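Local coordinates for protein tubulin-specific chaperone (Trypanosoma brucei, PDB 4B6W) that is the N-terminal ubiquitin-like domain of tubulin-binding cofactor B, a chaperone that probably binds alpha-tubulin and microtubule plus ends, at residues S29-V34 with E43-Q48; F38-E43 with V80-P85. All coordinates share one frame; numbering follows the deposited sequence.

Contact 1. Residues S29-V34 with E43-Q48; sequences SIKENV and EYMQLQ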
ATOM      1  N   SER A  29      -6.293  -3.226   7.144  1.00 32.25           N
ATOM      2  CA  SER A  29      -7.557  -2.891   6.490  1.00 31.11           C
ATOM      3  C   SER A  29      -7.257  -2.476   5.052  1.00 29.45           C
ATOM      4  O   SER A  29      -8.008  -2.813   4.148  1.00 29.20           O
ATOM      5  CB  SER A  29      -8.286  -1.778   7.245  1.00 31.24           C
ATOM      6  OG  SER A  29      -7.639  -0.526   7.081  1.00 29.94           O
ATOM      7  N   ILE A  30      -6.122  -1.799   4.846  1.00 27.85           N
ATOM      8  CA  ILE A  30      -5.713  -1.339   3.511  1.00 26.07           C
ATOM      9  C   ILE A  30      -5.412  -2.518   2.583  1.00 26.52           C
ATOM     10  O   ILE A  30      -5.826  -2.507   1.419  1.00 25.90           O
ATOM     11  CB  ILE A  30      -4.495  -0.380   3.578  1.00 24.64           C
ATOM     12  CG1 ILE A  30      -4.891   0.931   4.253  1.00 24.09           C
ATOM     13  CG2 ILE A  30      -3.899  -0.103   2.190  1.00 23.65           C
ATOM     14  CD1 ILE A  30      -3.694   1.767   4.635  1.00 23.48           C
ATOM     15  N   LYS A  31      -4.730  -3.532   3.102  1.00 27.44           N
ATOM     16  CA  LYS A  31      -4.448  -4.754   2.334  1.00 28.51           C
ATOM     17  C   LYS A  31      -5.736  -5.455   1.848  1.00 30.20           C
ATOM     18  O   LYS A  31      -5.755  -6.085   0.777  1.00 30.13           O
ATOM     19  CB  LYS A  31      -3.636  -5.738   3.181  1.00 29.89           C
ATOM     20  CG  LYS A  31      -2.204  -5.309   3.465  1.00 29.76           C
ATOM     21  CD  LYS A  31      -1.376  -6.387   4.194  1.00 31.73           C
ATOM     22  CE  LYS A  31       0.037  -5.840   4.525  1.00 31.24           C
ATOM     23  NZ  LYS A  31       0.980  -6.857   5.139  1.00 32.91           N
ATOM     24  N   GLU A  32      -6.786  -5.377   2.671  1.00 31.21           N
ATOM     25  CA  GLU A  32      -8.080  -5.948   2.327  1.00 33.28           C
ATOM     26  C   GLU A  32      -8.623  -5.297   1.083  1.00 31.61           C
ATOM     27  O   GLU A  32      -9.035  -5.977   0.151  1.00 32.69           O
ATOM     28  CB  GLU A  32      -9.095  -5.739   3.448  1.00 35.19           C
ATOM     29  CG  GLU A  32      -8.909  -6.689   4.609  1.00 38.16           C
ATOM     30  CD  GLU A  32      -9.075  -8.129   4.189  1.00 41.07           C
ATOM     31  OE1 GLU A  32     -10.125  -8.427   3.560  1.00 43.63           O
ATOM     32  OE2 GLU A  32      -8.162  -8.939   4.493  1.00 42.05           O
ATOM     33  N   ASN A  33      -8.654  -3.977   1.108  1.00 29.38           N
ATOM     34  CA  ASN A  33      -9.061  -3.172  -0.030  1.00 28.71           C
ATOM     35  C   ASN A  33      -8.201  -3.371  -1.267  1.00 27.70           C
ATOM     36  O   ASN A  33      -8.719  -3.520  -2.369  1.00 28.51           O
ATOM     37  CB  ASN A  33      -9.044  -1.700   0.329  1.00 27.38           C
ATOM     38  CG  ASN A  33      -9.597  -0.866  -0.760  1.00 27.21           C
ATOM     39  OD1 ASN A  33      -8.853  -0.162  -1.462  1.00 26.71           O
ATOM     40  ND2 ASN A  33     -10.899  -0.983  -0.976  1.00 27.57           N
ATOM     41  N   VAL A  34      -6.894  -3.409  -1.061  1.00 27.27           N
ATOM     42  CA  VAL A  34      -5.919  -3.696  -2.120  1.00 27.47           C
ATOM     43  C   VAL A  34      -6.216  -5.016  -2.841  1.00 29.22           C
ATOM     44  O   VAL A  34      -6.052  -5.117  -4.051  1.00 29.53           O
ATOM     45  CB  VAL A  34      -4.469  -3.664  -1.580  1.00 26.86           C
ATOM     46  CG1 VAL A  34      -3.489  -4.131  -2.639  1.00 27.96           C
ATOM     47  CG2 VAL A  34      -4.107  -2.259  -1.158  1.00 25.77           C
ATOM     48  N   GLU A  43      -2.248 -12.011   3.437  0.60 44.22           N
ATOM     49  CA  GLU A  43      -1.221 -12.699   4.209  0.60 46.42           C
ATOM     50  C   GLU A  43       0.101 -12.804   3.416  0.60 46.26           C
ATOM     51  O   GLU A  43       1.156 -13.037   4.002  0.60 47.74           O
ATOM     52  CB  GLU A  43      -1.725 -14.079   4.668  0.60 50.51           C
ATOM     53  CG  GLU A  43      -2.336 -14.980   3.567  0.60 52.20           C
ATOM     54  CD  GLU A  43      -3.854 -14.797   3.347  0.60 52.16           C
ATOM     55  OE1 GLU A  43      -4.377 -13.659   3.448  0.60 48.89           O
ATOM     56  OE2 GLU A  43      -4.519 -15.816   3.046  0.60 55.07           O
ATOM     57  N   TYR A  44       0.038 -12.618   2.097  1.00 44.55           N
ATOM     58  CA  TYR A  44       1.214 -12.686   1.225  1.00 44.67           C
ATOM     59  C   TYR A  44       1.563 -11.344   0.596  1.00 41.43           C
ATOM     60  O   TYR A  44       2.180 -11.295  -0.473  1.00 40.09           O
ATOM     61  CB  TYR A  44       0.982 -13.731   0.132  1.00 47.18           C
ATOM     62  CG  TYR A  44       0.910 -15.124   0.676  1.00 50.98           C
ATOM     63  CD1 TYR A  44       2.010 -15.707   1.296  1.00 53.48           C
ATOM     64  CD2 TYR A  44      -0.269 -15.863   0.592  1.00 53.65           C
ATOM     65  CE1 TYR A  44       1.933 -17.017   1.826  1.00 57.96           C
ATOM     66  CE2 TYR A  44      -0.355 -17.150   1.108  1.00 57.70           C
ATOM     67  CZ  TYR A  44       0.744 -17.717   1.720  1.00 59.99           C
ATOM     68  OH  TYR A  44       0.641 -19.003   2.219  1.00 67.99           O
HETATM   69  N   MSE A  45       1.151 -10.262   1.257  1.00 40.14           N
HETATM   70  CA  MSE A  45       1.484  -8.905   0.843  1.00 37.60           C
HETATM   71  C   MSE A  45       2.342  -8.233   1.885  1.00 35.37           C
HETATM   72  O   MSE A  45       2.044  -8.282   3.094  1.00 35.13           O
HETATM   73  CB  MSE A  45       0.264  -8.028   0.734  1.00 38.38           C
HETATM   74  CG  MSE A  45      -0.770  -8.373  -0.270  1.00 42.46           C
HETATM   75 SE   MSE A  45      -2.167  -6.922  -0.140  1.00 50.63          SE
HETATM   76  CE  MSE A  45      -3.489  -7.650  -1.435  1.00 46.05           C
ATOM     77  N   GLN A  46       3.378  -7.562   1.392  1.00 32.70           N
ATOM     78  CA  GLN A  46       4.017  -6.478   2.113  1.00 30.93           C
ATOM     79  C   GLN A  46       3.697  -5.201   1.368  1.00 28.39           C
ATOM     80  O   GLN A  46       3.671  -5.199   0.151  1.00 27.66           O
ATOM     81  CB  GLN A  46       5.520  -6.693   2.163  1.00 31.41           C
ATOM     82  CG  GLN A  46       5.901  -7.851   3.036  1.00 33.44           C
ATOM     83  CD  GLN A  46       7.402  -8.026   3.234  1.00 34.57           C
ATOM     84  OE1 GLN A  46       7.812  -8.998   3.862  1.00 37.61           O
ATOM     85  NE2 GLN A  46       8.217  -7.124   2.693  1.00 32.45           N
ATOM     86  N   LEU A  47       3.419  -4.130   2.116  1.00 27.37           N
ATOM     87  CA  LEU A  47       3.205  -2.776   1.570  1.00 25.14           C
ATOM     88  C   LEU A  47       4.456  -1.883   1.780  1.00 24.93           C
ATOM     89  O   LEU A  47       4.883  -1.640   2.902  1.00 26.02           O
ATOM     90  CB  LEU A  47       1.946  -2.127   2.184  1.00 24.22           C
ATOM     91  CG  LEU A  47       0.543  -2.791   1.964  1.00 24.29           C
ATOM     92  CD1 LEU A  47      -0.570  -1.909   2.557  1.00 22.78           C
ATOM     93  CD2 LEU A  47       0.201  -3.172   0.491  1.00 22.69           C
ATOM     94  N   GLN A  48       5.046  -1.449   0.664  1.00 24.25           N
ATOM     95  CA  GLN A  48       6.169  -0.521   0.620  1.00 23.98           C
ATOM     96  C   GLN A  48       5.608   0.899   0.370  1.00 23.02           C
ATOM     97  O   GLN A  48       4.859   1.092  -0.576  1.00 22.41           O
ATOM     98  CB  GLN A  48       7.099  -0.928  -0.550  1.00 24.19           C
ATOM     99  CG  GLN A  48       8.333  -0.042  -0.733  1.00 24.48           C
ATOM    100  CD  GLN A  48       9.127  -0.387  -1.964  1.00 25.07           C
ATOM    101  OE1 GLN A  48       8.783  -1.296  -2.718  1.00 25.20           O
ATOM    102  NE2 GLN A  48      10.198   0.359  -2.192  1.00 26.05           N
TER
HETATM  103  O   HOH W   1       3.406  -4.938   4.958  1.00 23.68           O
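The peptide carbonyl of Met-45 is the flat group of this contact, and the ammonium of Lys-31 meets it from above its plane: NZ stands 2.7 Å from Met-45 O, 35° out of the plane. This is helix-on-sheet packing in a ubiquitin-like beta-grasp domain, where helix 27-35 runs across the strand that begins at Met-45, the short axes 106° apart and 9.9 Å from each other. In Lys-31, CG leaves anti to the carbonyl carbon (chi1 -70°) and the remaining torsions are all extended, which carries NZ out to the strand. Its methylenes run alongside both selenomethionine Met-45 and Leu-47, in the opposite direction; CB is 3.8 Å from Met-45 SE. Farther along the helix, Val-34 CG1 meets the terminal methyl CE of Met-45 at 3.7 Å. On the other flank Leu-47 CD1 reaches both Ile-30 CG2 and Lys-31 CG, and Leu-47 also packs on Ile-78 and Val-80 of strand 77-82. The buried lysine thus combines an apolar stem with a well-satisfied head, since NZ also donates to Asn-63 OD1 and to a water. That water, 3.1 Å from Lys-31 NZ, in turn accepts from Leu-47 N at 3.0 Å.

Contact 2. Residues F38-E43 with V80-P85; sequences FATPPE and VVDLQP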
ATOM      1  N   PHE A  38      -5.689  -6.295  -6.883  1.00 35.64           N
ATOM      2  CA  PHE A  38      -4.611  -7.190  -7.305  1.00 37.97           C
ATOM      3  C   PHE A  38      -4.821  -8.679  -6.987  1.00 40.97           C
ATOM      4  O   PHE A  38      -4.382  -9.549  -7.771  1.00 44.15           O
ATOM      5  CB  PHE A  38      -3.262  -6.677  -6.805  1.00 36.94           C
ATOM      6  CG  PHE A  38      -2.925  -5.294  -7.316  1.00 35.77           C
ATOM      7  CD1 PHE A  38      -3.188  -4.922  -8.632  1.00 38.36           C
ATOM      8  CD2 PHE A  38      -2.360  -4.369  -6.501  1.00 34.17           C
ATOM      9  CE1 PHE A  38      -2.885  -3.611  -9.095  1.00 37.43           C
ATOM     10  CE2 PHE A  38      -2.054  -3.094  -6.980  1.00 34.10           C
ATOM     11  CZ  PHE A  38      -2.323  -2.736  -8.285  1.00 34.79           C
ATOM     12  N   ALA A  39      -5.511  -8.976  -5.892  1.00 40.96           N
ATOM     13  CA  ALA A  39      -5.965 -10.347  -5.617  1.00 44.48           C
ATOM     14  C   ALA A  39      -4.831 -11.274  -5.184  1.00 45.28           C
ATOM     15  O   ALA A  39      -4.918 -12.466  -5.398  1.00 48.04           O
ATOM     16  CB  ALA A  39      -6.738 -10.956  -6.839  1.00 46.34           C
ATOM     17  N   THR A  40      -3.768 -10.696  -4.612  1.00 44.76           N
ATOM     18  CA  THR A  40      -2.809 -11.420  -3.769  1.00 44.89           C
ATOM     19  C   THR A  40      -3.510 -11.572  -2.436  1.00 44.00           C
ATOM     20  O   THR A  40      -4.037 -10.580  -1.935  1.00 42.17           O
ATOM     21  CB  THR A  40      -1.504 -10.589  -3.489  1.00 43.25           C
ATOM     22  OG1 THR A  40      -0.889 -10.204  -4.720  1.00 43.38           O
ATOM     23  CG2 THR A  40      -0.482 -11.409  -2.660  1.00 44.67           C
ATOM     24  N   PRO A  41      -3.521 -12.786  -1.846  1.00 45.46           N
ATOM     25  CA  PRO A  41      -4.002 -12.833  -0.462  1.00 45.36           C
ATOM     26  C   PRO A  41      -3.195 -11.877   0.435  1.00 42.19           C
ATOM     27  O   PRO A  41      -1.988 -11.818   0.325  1.00 40.76           O
ATOM     28  CB  PRO A  41      -3.776 -14.286  -0.037  1.00 48.74           C
ATOM     29  CG  PRO A  41      -3.601 -15.050  -1.297  1.00 50.98           C
ATOM     30  CD  PRO A  41      -3.034 -14.097  -2.312  1.00 48.31           C
ATOM     31  N   PRO A  42      -3.873 -11.121   1.301  1.00 41.34           N
ATOM     32  CA  PRO A  42      -3.217 -10.159   2.184  1.00 39.83           C
ATOM     33  C   PRO A  42      -2.129 -10.733   3.101  1.00 41.14           C
ATOM     34  O   PRO A  42      -1.212 -10.006   3.494  1.00 38.70           O
ATOM     35  CB  PRO A  42      -4.384  -9.612   3.007  1.00 40.01           C
ATOM     36  CG  PRO A  42      -5.549  -9.743   2.087  1.00 40.36           C
ATOM     37  CD  PRO A  42      -5.343 -11.039   1.413  1.00 42.13           C
ATOM     38  N   GLU A  43      -2.248 -12.011   3.437  0.60 44.22           N
ATOM     39  CA  GLU A  43      -1.221 -12.699   4.209  0.60 46.42           C
ATOM     40  C   GLU A  43       0.101 -12.804   3.416  0.60 46.26           C
ATOM     41  O   GLU A  43       1.156 -13.037   4.002  0.60 47.74           O
ATOM     42  CB  GLU A  43      -1.725 -14.079   4.668  0.60 50.51           C
ATOM     43  CG  GLU A  43      -2.336 -14.980   3.567  0.60 52.20           C
ATOM     44  CD  GLU A  43      -3.854 -14.797   3.347  0.60 52.16           C
ATOM     45  OE1 GLU A  43      -4.377 -13.659   3.448  0.60 48.89           O
ATOM     46  OE2 GLU A  43      -4.519 -15.816   3.046  0.60 55.07           O
ATOM     47  N   VAL A  80       2.789  -2.892  -3.767  1.00 26.65           N
ATOM     48  CA  VAL A  80       2.439  -4.189  -3.194  1.00 27.32           C
ATOM     49  C   VAL A  80       3.459  -5.278  -3.596  1.00 28.21           C
ATOM     50  O   VAL A  80       3.557  -5.638  -4.771  1.00 28.93           O
ATOM     51  CB  VAL A  80       0.993  -4.588  -3.616  1.00 27.94           C
ATOM     52  CG1 VAL A  80       0.593  -5.917  -3.019  1.00 28.68           C
ATOM     53  CG2 VAL A  80       0.013  -3.475  -3.225  1.00 27.40           C
ATOM     54  N   VAL A  81       4.214  -5.789  -2.624  1.00 27.85           N
ATOM     55  CA  VAL A  81       5.157  -6.840  -2.894  1.00 29.69           C
ATOM     56  C   VAL A  81       4.464  -8.184  -2.660  1.00 31.59           C
ATOM     57  O   VAL A  81       3.911  -8.429  -1.606  1.00 31.50           O
ATOM     58  CB  VAL A  81       6.445  -6.709  -2.052  1.00 30.25           C
ATOM     59  CG1 VAL A  81       7.482  -7.727  -2.541  1.00 31.70           C
ATOM     60  CG2 VAL A  81       6.994  -5.298  -2.134  1.00 28.26           C
ATOM     61  N   ASP A  82       4.475  -9.024  -3.685  1.00 33.88           N
ATOM     62  CA  ASP A  82       3.736 -10.268  -3.717  1.00 37.34           C
ATOM     63  C   ASP A  82       4.663 -11.403  -3.292  1.00 40.66           C
ATOM     64  O   ASP A  82       5.647 -11.699  -3.989  1.00 41.82           O
ATOM     65  CB  ASP A  82       3.199 -10.526  -5.129  1.00 39.10           C
ATOM     66  CG  ASP A  82       2.203 -11.693  -5.188  1.00 42.64           C
ATOM     67  OD1 ASP A  82       2.518 -12.766  -4.667  1.00 45.22           O
ATOM     68  OD2 ASP A  82       1.092 -11.542  -5.751  1.00 44.61           O
ATOM     69  N   LEU A  83       4.336 -12.032  -2.164  1.00 43.05           N
ATOM     70  CA  LEU A  83       5.114 -13.150  -1.609  1.00 48.04           C
ATOM     71  C   LEU A  83       4.456 -14.544  -1.770  1.00 52.75           C
ATOM     72  O   LEU A  83       4.962 -15.528  -1.210  1.00 55.21           O
ATOM     73  CB  LEU A  83       5.369 -12.911  -0.113  1.00 48.45           C
ATOM     74  CG  LEU A  83       6.366 -11.825   0.309  1.00 46.89           C
ATOM     75  CD1 LEU A  83       5.899 -10.462  -0.081  1.00 43.70           C
ATOM     76  CD2 LEU A  83       6.595 -11.896   1.833  1.00 48.92           C
ATOM     77  N   GLN A  84       3.356 -14.651  -2.522  1.00 55.28           N
ATOM     78  CA  GLN A  84       2.588 -15.901  -2.503  1.00 62.89           C
ATOM     79  C   GLN A  84       3.351 -16.997  -3.238  1.00 69.03           C
ATOM     80  O   GLN A  84       3.915 -16.748  -4.297  1.00 66.70           O
ATOM     81  CB  GLN A  84       1.136 -15.734  -3.005  1.00 61.65           C
ATOM     82  CG  GLN A  84       0.919 -15.528  -4.497  1.00 61.33           C
ATOM     83  CD  GLN A  84      -0.559 -15.276  -4.847  1.00 60.52           C
ATOM     84  OE1 GLN A  84      -1.388 -16.183  -4.781  1.00 62.20           O
ATOM     85  NE2 GLN A  84      -0.880 -14.043  -5.237  1.00 57.83           N
ATOM     86  N   PRO A  85       3.396 -18.208  -2.657  1.00 79.29           N
ATOM     87  CA  PRO A  85       4.249 -19.241  -3.235  1.00 86.58           C
ATOM     88  C   PRO A  85       3.621 -19.951  -4.440  1.00 94.61           C
ATOM     89  O   PRO A  85       2.510 -19.612  -4.855  1.00 87.50           O
ATOM     90  CB  PRO A  85       4.470 -20.213  -2.063  1.00 89.46           C
ATOM     91  CG  PRO A  85       3.515 -19.782  -0.958  1.00 87.02           C
ATOM     92  CD  PRO A  85       2.622 -18.725  -1.514  1.00 81.95           C
TER
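Asp-82 OD2 is gripped by two side chains, Thr-40 OG1 donating across the contact at 2.6 Å and Gln-84 NE2 from two residues further along the chain. The carboxylate sits at the end of strand 77-82 in the ubiquitin-like beta-grasp domain, where it forms an Asx turn: Asp-82 OD1 accepts the backbone N of Gln-84 at 3.0 Å. The threonine hydroxyl arrives well above the carboxylate plane, 53° out of it, whereas the Gln-84 amide takes the syn lone pair of OD2 and keeps that oxygen close to its own plane. The two approaches therefore do not compete, and with both oxygens of Asp-82 engaged the rotation of the carboxylate is fixed. His-9 NE2 hydrogen-bonds to Thr-40 OG1 and more weakly to Asp-82 OD2; this concentration of donors would be expected to stabilise the negative charge.

Gln-84 reaches back over the loop because its CG lies between the backbone N and the carbonyl carbon (chi1 73°), with the chain extended beyond. Its amide turns a face to CD of Pro-41, 3.6 Å from Gln-84 OE1, the two side chains crossing at about a right angle. Thr-40 CA approaches Gln-84 NE2 equally closely, so the end of the glutamine spans the Thr-40 to Pro-41 step on the exposed margin of the contact.

Towards the interior the packing turns apolar. The ring of Phe-38 stacks with His-9, placing the same histidine beside both the polar cluster and the aromatic side chain. The aromatic edge of Phe-38 meets strand 77-82 near the ring plane, where CD2 lies 4.1 Å from Val-80 CG2.

In the fold
From the N terminus the chain forms the hairpin of strands 2-9 and 15-22, then enters helix 27-35. Contact 1 sets that helix against strand 45-50 and closes a short loop of eight residues; contact 2 starts within this loop and reaches forward to the end of strand 77-82, closing a much longer one. The two loops cross, and the contacts share Glu-43. Their strands are neighbours in the sheet, joined by probable hydrogen bonds from Leu-83 N to Tyr-44 O and from Val-81 N to Gln-46 O. Val-34 packing on Val-80 joins helix and C-terminal strand directly, while Met-45 CE, against Thr-40 O, brings in the connecting loop.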